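Local coordinates for protein putative S41 protease (Bacteroides fragilis NCTC 9343, PDB 3K50) that is probably a serine peptidase of family S41 that hydrolyses peptide bonds, combining an N-terminal domain, a PDZ domain and a ClpP/crotonase-like catalytic domain, at residues D16-D20 with V336-F342; T135-G141 with P159-M165; Q243-M248 with T276-I282. All coordinates share one frame; numbering follows the deposited sequence.

Contact 1: residues D16-D20 with V336-F342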
loop_
_atom_site.group_PDB
_atom_site.type_symbol
_atom_site.label_atom_id
_atom_site.label_comp_id
_atom_site.label_asym_id
_atom_site.label_seq_id
_atom_site.Cartn_x
_atom_site.Cartn_y
_atom_site.Cartn_z
ATOM N N ASP A 16 -28.864 -11.155 17.535
ATOM C CA ASP A 16 -28.171 -10.501 18.661
ATOM C C ASP A 16 -26.623 -10.568 18.565
ATOM O O ASP A 16 -25.928 -9.861 19.314
ATOM C CB ASP A 16 -28.652 -11.094 19.987
ATOM N N ILE A 17 -26.085 -11.408 17.665
ATOM C CA ILE A 17 -24.634 -11.492 17.424
ATOM C C ILE A 17 -24.193 -10.217 16.697
ATOM O O ILE A 17 -24.734 -9.893 15.648
ATOM C CB ILE A 17 -24.251 -12.737 16.585
ATOM C CG1 ILE A 17 -24.541 -14.025 17.396
ATOM C CG2 ILE A 17 -22.790 -12.656 16.139
ATOM C CD1 ILE A 17 -24.353 -15.343 16.635
ATOM N N TRP A 18 -23.218 -9.508 17.262
ATOM C CA TRP A 18 -22.806 -8.213 16.744
ATOM C C TRP A 18 -22.457 -8.144 15.244
ATOM O O TRP A 18 -22.903 -7.233 14.520
ATOM C CB TRP A 18 -21.586 -7.744 17.539
ATOM C CG TRP A 18 -21.072 -6.375 17.173
ATOM C CD1 TRP A 18 -21.566 -5.188 17.602
ATOM C CD2 TRP A 18 -19.938 -6.057 16.327
ATOM N NE1 TRP A 18 -20.834 -4.140 17.059
ATOM C CE2 TRP A 18 -19.823 -4.653 16.290
ATOM C CE3 TRP A 18 -19.038 -6.820 15.583
ATOM C CZ2 TRP A 18 -18.835 -4.010 15.574
ATOM C CZ3 TRP A 18 -18.038 -6.168 14.883
ATOM C CH2 TRP A 18 -17.954 -4.780 14.874
ATOM N N ILE A 19 -21.623 -9.078 14.793
ATOM C CA ILE A 19 -21.098 -9.045 13.433
ATOM C C ILE A 19 -22.261 -9.166 12.432
ATOM O O ILE A 19 -22.291 -8.480 11.444
ATOM C CB ILE A 19 -19.927 -10.073 13.233
ATOM C CG1 ILE A 19 -19.283 -9.884 11.869
ATOM C CG2 ILE A 19 -20.436 -11.493 13.400
ATOM C CD1 ILE A 19 -17.970 -10.581 11.702
ATOM N N ASP A 20 -23.262 -9.971 12.758
ATOM C CA ASP A 20 -24.428 -10.114 11.888
ATOM C C ASP A 20 -25.237 -8.819 11.854
ATOM O O ASP A 20 -25.642 -8.357 10.805
ATOM C CB ASP A 20 -25.362 -11.210 12.395
ATOM C CG ASP A 20 -26.592 -11.378 11.505
ATOM O OD1 ASP A 20 -26.458 -11.947 10.416
ATOM O OD2 ASP A 20 -27.693 -10.958 11.906
ATOM N N VAL A 336 -15.339 -1.546 15.304
ATOM C CA VAL A 336 -14.684 -2.269 16.411
ATOM C C VAL A 336 -15.701 -3.012 17.230
ATOM O O VAL A 336 -16.732 -2.427 17.591
ATOM C CB VAL A 336 -13.909 -1.301 17.324
ATOM C CG1 VAL A 336 -13.024 -2.063 18.292
ATOM C CG2 VAL A 336 -13.035 -0.387 16.490
ATOM N N HIS A 337 -15.463 -4.303 17.499
ATOM C CA HIS A 337 -16.390 -5.092 18.318
ATOM C C HIS A 337 -16.410 -4.455 19.715
ATOM O O HIS A 337 -15.367 -4.044 20.189
ATOM C CB HIS A 337 -15.968 -6.543 18.466
ATOM C CG HIS A 337 -17.018 -7.426 19.078
ATOM N ND1 HIS A 337 -17.206 -7.533 20.441
ATOM C CD2 HIS A 337 -17.917 -8.274 18.515
ATOM C CE1 HIS A 337 -18.198 -8.372 20.689
ATOM N NE2 HIS A 337 -18.626 -8.864 19.537
ATOM N N PRO A 338 -17.580 -4.376 20.360
ATOM C CA PRO A 338 -17.620 -3.750 21.709
ATOM C C PRO A 338 -16.728 -4.387 22.767
ATOM O O PRO A 338 -16.135 -3.682 23.568
ATOM C CB PRO A 338 -19.074 -3.908 22.131
ATOM C CG PRO A 338 -19.828 -4.085 20.860
ATOM C CD PRO A 338 -18.918 -4.776 19.898
ATOM N N THR A 339 -16.611 -5.709 22.758
ATOM C CA THR A 339 -15.836 -6.399 23.773
ATOM C C THR A 339 -14.757 -7.399 23.312
ATOM O O THR A 339 -13.767 -7.574 24.025
ATOM C CB THR A 339 -16.795 -7.153 24.716
ATOM O OG1 THR A 339 -17.549 -8.134 23.996
ATOM C CG2 THR A 339 -17.782 -6.201 25.391
ATOM N N ASP A 340 -14.887 -7.989 22.124
ATOM C CA ASP A 340 -13.991 -9.073 21.700
ATOM C C ASP A 340 -12.730 -8.656 20.990
ATOM O O ASP A 340 -12.098 -9.468 20.334
ATOM C CB ASP A 340 -14.759 -10.060 20.824
ATOM C CG ASP A 340 -15.808 -10.815 21.586
ATOM O OD1 ASP A 340 -15.722 -10.874 22.840
ATOM O OD2 ASP A 340 -16.702 -11.388 20.926
ATOM N N ARG A 341 -12.387 -7.384 21.054
ATOM C CA ARG A 341 -11.125 -6.921 20.520
ATOM C C ARG A 341 -10.781 -7.350 19.067
ATOM O O ARG A 341 -9.709 -7.847 18.800
ATOM C CB ARG A 341 -9.982 -7.314 21.472
ATOM C CG ARG A 341 -10.184 -6.760 22.906
ATOM C CD ARG A 341 -8.938 -6.888 23.824
ATOM N NE ARG A 341 -7.682 -6.392 23.222
ATOM C CZ ARG A 341 -7.300 -5.109 23.116
ATOM N NH1 ARG A 341 -8.075 -4.112 23.546
ATOM N NH2 ARG A 341 -6.127 -4.814 22.546
ATOM N N PHE A 342 -11.699 -7.177 18.132
ATOM C CA PHE A 342 -11.311 -7.290 16.741
ATOM C C PHE A 342 -11.976 -6.138 16.011
ATOM O O PHE A 342 -12.869 -5.477 16.537
ATOM C CB PHE A 342 -11.683 -8.633 16.116
ATOM C CG PHE A 342 -13.168 -8.880 15.969
ATOM C CD1 PHE A 342 -13.846 -8.500 14.823
ATOM C CD2 PHE A 342 -13.852 -9.579 16.942
ATOM C CE1 PHE A 342 -15.196 -8.803 14.658
ATOM C CE2 PHE A 342 -15.195 -9.878 16.810
ATOM C CZ PHE A 342 -15.877 -9.493 15.668
HETATM O O HOH W 1 -21.222 -10.765 19.534
#

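Contact 2: residues T135-G141 with P159-M165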
loop_
_atom_site.group_PDB
_atom_site.type_symbol
_atom_site.label_atom_id
_atom_site.label_comp_id
_atom_site.label_asym_id
_atom_site.label_seq_id
_atom_site.Cartn_x
_atom_site.Cartn_y
_atom_site.Cartn_z
ATOM N N THR A 135 18.798 -10.007 19.164
ATOM C CA THR A 135 19.870 -9.485 18.353
ATOM C C THR A 135 20.390 -10.633 17.510
ATOM O O THR A 135 20.425 -11.754 17.990
ATOM C CB THR A 135 20.983 -8.920 19.238
ATOM O OG1 THR A 135 20.450 -7.821 19.986
ATOM C CG2 THR A 135 22.155 -8.435 18.405
ATOM N N ARG A 136 20.761 -10.372 16.255
ATOM C CA ARG A 136 21.248 -11.413 15.349
ATOM C C ARG A 136 22.487 -10.942 14.642
ATOM O O ARG A 136 22.712 -9.744 14.476
ATOM C CB ARG A 136 20.221 -11.753 14.241
ATOM C CG ARG A 136 18.763 -11.947 14.637
ATOM C CD ARG A 136 18.574 -13.053 15.641
ATOM N NE ARG A 136 19.347 -14.258 15.308
ATOM C CZ ARG A 136 18.926 -15.248 14.511
ATOM N NH1 ARG A 136 17.711 -15.223 13.946
ATOM N NH2 ARG A 136 19.728 -16.293 14.294
ATOM N N GLN A 137 23.276 -11.899 14.188
ATOM C CA GLN A 137 24.452 -11.624 13.379
ATOM C C GLN A 137 24.061 -12.035 11.974
ATOM O O GLN A 137 23.640 -13.175 11.771
ATOM C CB GLN A 137 25.671 -12.415 13.837
ATOM C CG GLN A 137 26.276 -11.887 15.119
ATOM C CD GLN A 137 26.706 -10.429 14.987
ATOM O OE1 GLN A 137 26.394 -9.605 15.851
ATOM N NE2 GLN A 137 27.375 -10.094 13.874
ATOM N N LEU A 138 24.228 -11.129 11.011
ATOM C CA LEU A 138 23.831 -11.421 9.645
ATOM C C LEU A 138 24.976 -11.382 8.649
ATOM O O LEU A 138 25.849 -10.516 8.749
ATOM C CB LEU A 138 22.787 -10.379 9.203
ATOM C CG LEU A 138 21.543 -10.141 10.074
ATOM C CD1 LEU A 138 20.581 -9.096 9.446
ATOM C CD2 LEU A 138 20.769 -11.448 10.405
ATOM N N GLN A 139 25.003 -12.333 7.717
ATOM C CA GLN A 139 25.874 -12.232 6.542
ATOM C C GLN A 139 24.964 -11.602 5.474
ATOM O O GLN A 139 23.862 -12.060 5.278
ATOM C CB GLN A 139 26.408 -13.578 6.065
ATOM C CG GLN A 139 27.345 -13.465 4.860
ATOM C CD GLN A 139 27.968 -14.796 4.451
ATOM O OE1 GLN A 139 27.266 -15.745 4.115
ATOM N NE2 GLN A 139 29.306 -14.855 4.464
ATOM N N ILE A 140 25.445 -10.560 4.812
ATOM C CA ILE A 140 24.691 -9.788 3.851
ATOM C C ILE A 140 25.351 -9.892 2.486
ATOM O O ILE A 140 26.596 -9.957 2.408
ATOM C CB ILE A 140 24.679 -8.262 4.272
ATOM C CG1 ILE A 140 23.949 -8.055 5.612
ATOM C CG2 ILE A 140 24.043 -7.322 3.207
ATOM C CD1 ILE A 140 22.582 -8.559 5.645
ATOM N N GLY A 141 24.543 -9.902 1.419
ATOM C CA GLY A 141 25.073 -9.951 0.049
ATOM C C GLY A 141 24.399 -8.950 -0.872
ATOM O O GLY A 141 23.528 -8.213 -0.434
ATOM N N PRO A 159 28.467 -12.611 -1.216
ATOM C CA PRO A 159 28.575 -11.952 0.082
ATOM C C PRO A 159 29.427 -10.707 0.009
ATOM O O PRO A 159 30.410 -10.697 -0.701
ATOM C CB PRO A 159 29.283 -12.996 0.958
ATOM C CG PRO A 159 29.208 -14.278 0.185
ATOM C CD PRO A 159 29.170 -13.905 -1.231
ATOM N N ILE A 160 29.016 -9.666 0.709
ATOM C CA ILE A 160 29.779 -8.436 0.773
ATOM C C ILE A 160 30.168 -8.036 2.201
ATOM O O ILE A 160 30.943 -7.085 2.370
ATOM C CB ILE A 160 28.999 -7.246 0.153
ATOM C CG1 ILE A 160 27.730 -6.984 0.947
ATOM C CG2 ILE A 160 28.724 -7.533 -1.312
ATOM C CD1 ILE A 160 27.067 -5.626 0.639
ATOM N N GLY A 161 29.591 -8.686 3.218
ATOM C CA GLY A 161 29.920 -8.361 4.596
ATOM C C GLY A 161 28.996 -8.925 5.650
ATOM O O GLY A 161 28.248 -9.877 5.420
ATOM N N GLU A 162 29.101 -8.349 6.848
ATOM C CA GLU A 162 28.294 -8.743 8.004
ATOM C C GLU A 162 27.823 -7.543 8.839
ATOM O O GLU A 162 28.406 -6.469 8.819
ATOM C CB GLU A 162 29.105 -9.659 8.898
ATOM C CG GLU A 162 29.509 -10.983 8.228
ATOM C CD GLU A 162 30.564 -11.778 9.010
ATOM O OE1 GLU A 162 31.386 -11.181 9.750
ATOM O OE2 GLU A 162 30.573 -13.018 8.852
ATOM N N THR A 163 26.736 -7.723 9.561
ATOM C CA THR A 163 26.287 -6.699 10.455
ATOM C C THR A 163 25.534 -7.333 11.602
ATOM O O THR A 163 25.116 -8.523 11.536
ATOM C CB THR A 163 25.371 -5.697 9.735
ATOM O OG1 THR A 163 25.068 -4.629 10.629
ATOM C CG2 THR A 163 24.078 -6.375 9.298
ATOM N N THR A 164 25.387 -6.536 12.662
ATOM C CA THR A 164 24.632 -6.924 13.854
ATOM C C THR A 164 23.308 -6.203 13.846
ATOM O O THR A 164 23.290 -4.965 13.773
ATOM C CB THR A 164 25.392 -6.525 15.118
ATOM O OG1 THR A 164 26.661 -7.174 15.073
ATOM C CG2 THR A 164 24.623 -6.934 16.382
HETATM N N MSE A 165 22.205 -6.961 13.907
HETATM C CA MSE A 165 20.873 -6.386 13.901
HETATM C C MSE A 165 20.304 -6.435 15.307
HETATM O O MSE A 165 20.209 -7.506 15.898
HETATM C CB MSE A 165 19.923 -7.124 12.952
HETATM C CG MSE A 165 18.634 -6.392 12.810
HETATM SE SE MSE A 165 17.578 -7.015 11.363
HETATM C CE MSE A 165 17.397 -8.874 11.889
#

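Contact 3: residues Q243-M248 with T276-I282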
loop_
_atom_site.group_PDB
_atom_site.type_symbol
_atom_site.label_atom_id
_atom_site.label_comp_id
_atom_site.label_asym_id
_atom_site.label_seq_id
_atom_site.Cartn_x
_atom_site.Cartn_y
_atom_site.Cartn_z
ATOM N N GLN A 243 -8.107 12.294 -1.134
ATOM C CA GLN A 243 -8.602 13.561 -1.609
ATOM C C GLN A 243 -7.522 14.595 -1.488
ATOM O O GLN A 243 -7.370 15.395 -2.374
ATOM C CB GLN A 243 -9.844 13.989 -0.808
ATOM C CG GLN A 243 -10.476 15.288 -1.322
ATOM C CD GLN A 243 -11.601 15.789 -0.447
ATOM O OE1 GLN A 243 -11.706 15.388 0.712
ATOM N NE2 GLN A 243 -12.414 16.702 -0.977
ATOM N N LEU A 244 -6.830 14.634 -0.361
ATOM C CA LEU A 244 -5.726 15.600 -0.171
ATOM C C LEU A 244 -4.636 15.453 -1.270
ATOM O O LEU A 244 -4.301 16.418 -1.967
ATOM C CB LEU A 244 -5.097 15.438 1.227
ATOM C CG LEU A 244 -3.823 16.267 1.532
ATOM C CD1 LEU A 244 -4.063 17.763 1.373
ATOM C CD2 LEU A 244 -3.218 15.975 2.880
ATOM N N LEU A 245 -4.166 14.216 -1.452
ATOM C CA LEU A 245 -3.154 13.863 -2.452
ATOM C C LEU A 245 -3.599 14.294 -3.877
ATOM O O LEU A 245 -2.870 14.958 -4.635
ATOM C CB LEU A 245 -2.887 12.353 -2.390
ATOM C CG LEU A 245 -1.808 11.817 -3.323
ATOM C CD1 LEU A 245 -0.400 12.561 -3.123
ATOM C CD2 LEU A 245 -1.683 10.288 -3.219
ATOM N N CYS A 246 -4.805 13.914 -4.260
ATOM C CA CYS A 246 -5.310 14.313 -5.561
ATOM C C CYS A 246 -5.390 15.781 -5.760
ATOM O O CYS A 246 -5.082 16.274 -6.840
ATOM C CB CYS A 246 -6.713 13.762 -5.760
ATOM S SG CYS A 246 -6.742 11.939 -5.977
ATOM N N THR A 247 -5.837 16.495 -4.716
ATOM C CA THR A 247 -6.030 17.925 -4.799
ATOM C C THR A 247 -4.675 18.582 -5.102
ATOM O O THR A 247 -4.585 19.534 -5.863
ATOM C CB THR A 247 -6.743 18.434 -3.496
ATOM O OG1 THR A 247 -8.130 17.980 -3.490
ATOM C CG2 THR A 247 -6.683 19.995 -3.346
HETATM N N MSE A 248 -3.608 18.028 -4.535
HETATM C CA MSE A 248 -2.297 18.636 -4.677
HETATM C C MSE A 248 -1.565 18.254 -5.983
HETATM O O MSE A 248 -0.656 18.978 -6.408
HETATM C CB MSE A 248 -1.454 18.368 -3.425
HETATM C CG MSE A 248 -1.923 19.104 -2.157
HETATM SE SE MSE A 248 -0.760 19.176 -0.632
HETATM C CE MSE A 248 -0.616 17.339 -0.349
ATOM N N THR A 276 -14.615 16.828 -3.672
ATOM C CA THR A 276 -14.055 17.627 -4.729
ATOM C C THR A 276 -12.536 17.786 -4.629
ATOM O O THR A 276 -11.911 17.420 -3.620
ATOM C CB THR A 276 -14.627 19.062 -4.676
ATOM O OG1 THR A 276 -14.137 19.739 -3.480
ATOM C CG2 THR A 276 -16.138 19.028 -4.726
ATOM N N PHE A 277 -11.950 18.336 -5.696
ATOM C CA PHE A 277 -10.598 18.816 -5.639
ATOM C C PHE A 277 -10.781 20.060 -4.755
ATOM O O PHE A 277 -11.320 21.066 -5.199
ATOM C CB PHE A 277 -10.042 19.173 -7.012
ATOM C CG PHE A 277 -9.782 17.990 -7.935
ATOM C CD1 PHE A 277 -8.647 17.232 -7.821
ATOM C CD2 PHE A 277 -10.627 17.731 -8.984
ATOM C CE1 PHE A 277 -8.394 16.177 -8.692
ATOM C CE2 PHE A 277 -10.378 16.720 -9.842
ATOM C CZ PHE A 277 -9.277 15.928 -9.709
ATOM N N ASN A 278 -10.372 19.988 -3.486
ATOM C CA ASN A 278 -10.702 21.051 -2.516
ATOM C C ASN A 278 -9.490 21.854 -2.073
ATOM O O ASN A 278 -8.730 21.406 -1.215
ATOM C CB ASN A 278 -11.406 20.409 -1.319
ATOM C CG ASN A 278 -11.930 21.399 -0.315
ATOM O OD1 ASN A 278 -11.705 22.635 -0.373
ATOM N ND2 ASN A 278 -12.661 20.855 0.643
ATOM N N PRO A 279 -9.344 23.074 -2.611
ATOM C CA PRO A 279 -8.147 23.837 -2.329
ATOM C C PRO A 279 -7.976 24.279 -0.883
ATOM O O PRO A 279 -6.847 24.551 -0.452
ATOM C CB PRO A 279 -8.243 25.030 -3.300
ATOM C CG PRO A 279 -9.720 25.224 -3.507
ATOM C CD PRO A 279 -10.286 23.807 -3.486
ATOM N N GLU A 280 -9.051 24.279 -0.098
ATOM C CA GLU A 280 -8.918 24.609 1.332
ATOM C C GLU A 280 -8.181 23.491 2.106
ATOM O O GLU A 280 -7.761 23.694 3.232
ATOM C CB GLU A 280 -10.285 24.841 1.960
ATOM C CG GLU A 280 -10.892 26.218 1.716
ATOM C CD GLU A 280 -11.438 26.418 0.336
ATOM O OE1 GLU A 280 -12.079 25.478 -0.191
ATOM O OE2 GLU A 280 -11.259 27.542 -0.213
ATOM N N LEU A 281 -8.092 22.309 1.512
ATOM C CA LEU A 281 -7.312 21.218 2.088
ATOM C C LEU A 281 -5.818 21.374 1.928
ATOM O O LEU A 281 -5.079 20.752 2.685
ATOM C CB LEU A 281 -7.663 19.860 1.463
ATOM C CG LEU A 281 -9.007 19.166 1.756
ATOM C CD1 LEU A 281 -9.038 17.930 0.898
ATOM C CD2 LEU A 281 -9.203 18.771 3.253
ATOM N N ILE A 282 -5.356 22.251 1.036
ATOM C CA ILE A 282 -3.907 22.326 0.758
ATOM C C ILE A 282 -3.146 22.820 1.985
ATOM O O ILE A 282 -2.083 22.256 2.338
ATOM C CB ILE A 282 -3.641 23.187 -0.496
ATOM C CG1 ILE A 282 -4.287 22.513 -1.756
ATOM C CG2 ILE A 282 -2.153 23.506 -0.695
ATOM C CD1 ILE A 282 -4.290 23.359 -2.990
HETATM O O HOH W 2 -14.970 18.262 -0.925
HETATM O O HOH W 3 -13.405 18.268 1.976
#

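Contact 1: residues D16-D20 with V336-F342
W18 lies against H337, P338 and F342, and W18, H337 and F342 make an aromatic cluster. It joins the first turn of helix 18-26, with I17 at the N-cap position just before it, to the connection that turns strand 330-336 back into its antiparallel neighbour 342-352.

CH-pi contacts cover one face of the indole. H337 CA sits 3.8 Å from the centroid of the six-membered ring of W18, and P338 CD stands 3.5 Å from the centroid of its five-membered ring, both almost straight over their rings. The indole reaches them because W18 CG is anti to the backbone N (chi1 -177°).

The aromatic pairs are oblique. The H337 ring is inclined at 63° to the five-membered ring of W18 and brings CD2 to 3.5 Å from W18 CE3. The F342 ring stands at 80° to the six-membered ring of W18, with F342 CE1 3.9 Å from W18 CZ3. Beyond the two segments, I19 and F342 both pack on P45 of helix 45-52 and on I63 of strand 62-65, which places the cluster where the N-terminal helices meet the sheet.

Polar neighbours surround the imidazole. H337 ND1 accepts a hydrogen bond from T339 N at 3.0 Å, the donor tilted slightly from the ring plane, and D340 OD2 lies over the face opposite P338 CD, offset toward the rim. At the other end, one water lies in the ring plane, 3.2 Å from H337 NE2, and accepts from W18 N at 3.3 Å.

Contact 2: residues T135-G141 with P159-M165
Q137 and T164 face each other as a non-hydrogen-bonded pair of antiparallel strands 136-141 and 159-165, and their side chains supply a link there. From Q137 CB the chain places CG beside its own backbone N and then bends (chi2 -59°), folding the amide back over the neighbouring strand. CD comes within 3.3 Å of T164 OG1. At the tip, Q137 OE1 accepts a hydrogen bond from T164 OG1 at 2.6 Å, in the carbonyl plane and on a lone pair, and also lies near T164 CG2; Q137 NE2 approaches T163 O at 3.6 Å.

Paired backbone hydrogen bonds join R136 with M165 and L138 with T163. The L138 N to T163 O bond is short, 2.8 Å, and nearly straight, 171° at the hydrogen. On the face carrying L138, I140, T163 and the selenomethionine M165, L138 CD1 touches M165 CE at 4.0 Å, while I140 CG1 meets T163 CG2. The T163 hydroxyl bonds to A106 O, and the R136 guanidinium reaches N118 and E129.

Between I140 and G141 the register slips by one. I140 O accepts from I160 N at 3.0 Å and weakly from G161 N, so two residues face one: a classic beta bulge. The whole is a bulged beta hairpin, 136-146 with 154-165, at the edge of a five-stranded antiparallel sheet, consistent with the PDZ-like part of the chain.

Contact 3: residues Q243-M248 with T276-I282
T247 CG2 and I282 CG1, 3.8 Å apart, form the apolar middle of this contact, where helix 239-249 packs on the connection following strand 273-276. M248 CG adds to I282 CG1 from the next helical position, and L244 CD1 meets L281 CB. The L281 and Q243 side chains cross at about a right angle, with L281 CD1 3.6 Å from Q243 CD. Nearby, the F277 ring turns its edge to the helix, with C246 O in the ring plane; Y315 meets this ring edge-to-face.

Further out, T247 OG1 lies between helix and loop. It donates to Q243 O at 2.9 Å and accepts from N278 N at 3.0 Å, so one hydroxyl serves both segments. T247 N also reaches Q243 O, from the opposite face of that carbonyl.

At the polar edge Q243 runs out extended through CG (chi2 -174°), and Q243 NE2 donates to T276 O at 2.8 Å, 174° at the hydrogen, using a lone pair of T276 O, which lies in the amide plane of Q243. A water accepts from both Q243 NE2 and T276 N. N278 OD1 accepts from E280 N at 3.1 Å, closing an Asx turn that leads into residues 279-282, which have helical backbone angles and whose L281 and I282 pack on helix 239-249.

In the fold
The three contacts do not touch. Contact 1 closes a loop of 315 residues, joining the N-terminal helix to the connection between strands 330-336 and 342-352; contacts 2 and 3 are nested within it, in series. Contact 2 lies in a separate five-stranded sheet, consistent with a PDZ-like part, its centre 45 Å from that of contact 1 and 44 Å from that of contact 3, its nearest atoms about 26 Å and about 30 Å from them, and across the chain's centre from contact 3. Contacts 1 and 3, centres 35 Å apart, are related through a second antiparallel sheet, which contains strands 273-276, 330-336 and 342-352. Contact 1 thus ties the N-terminal region to the peptidase region.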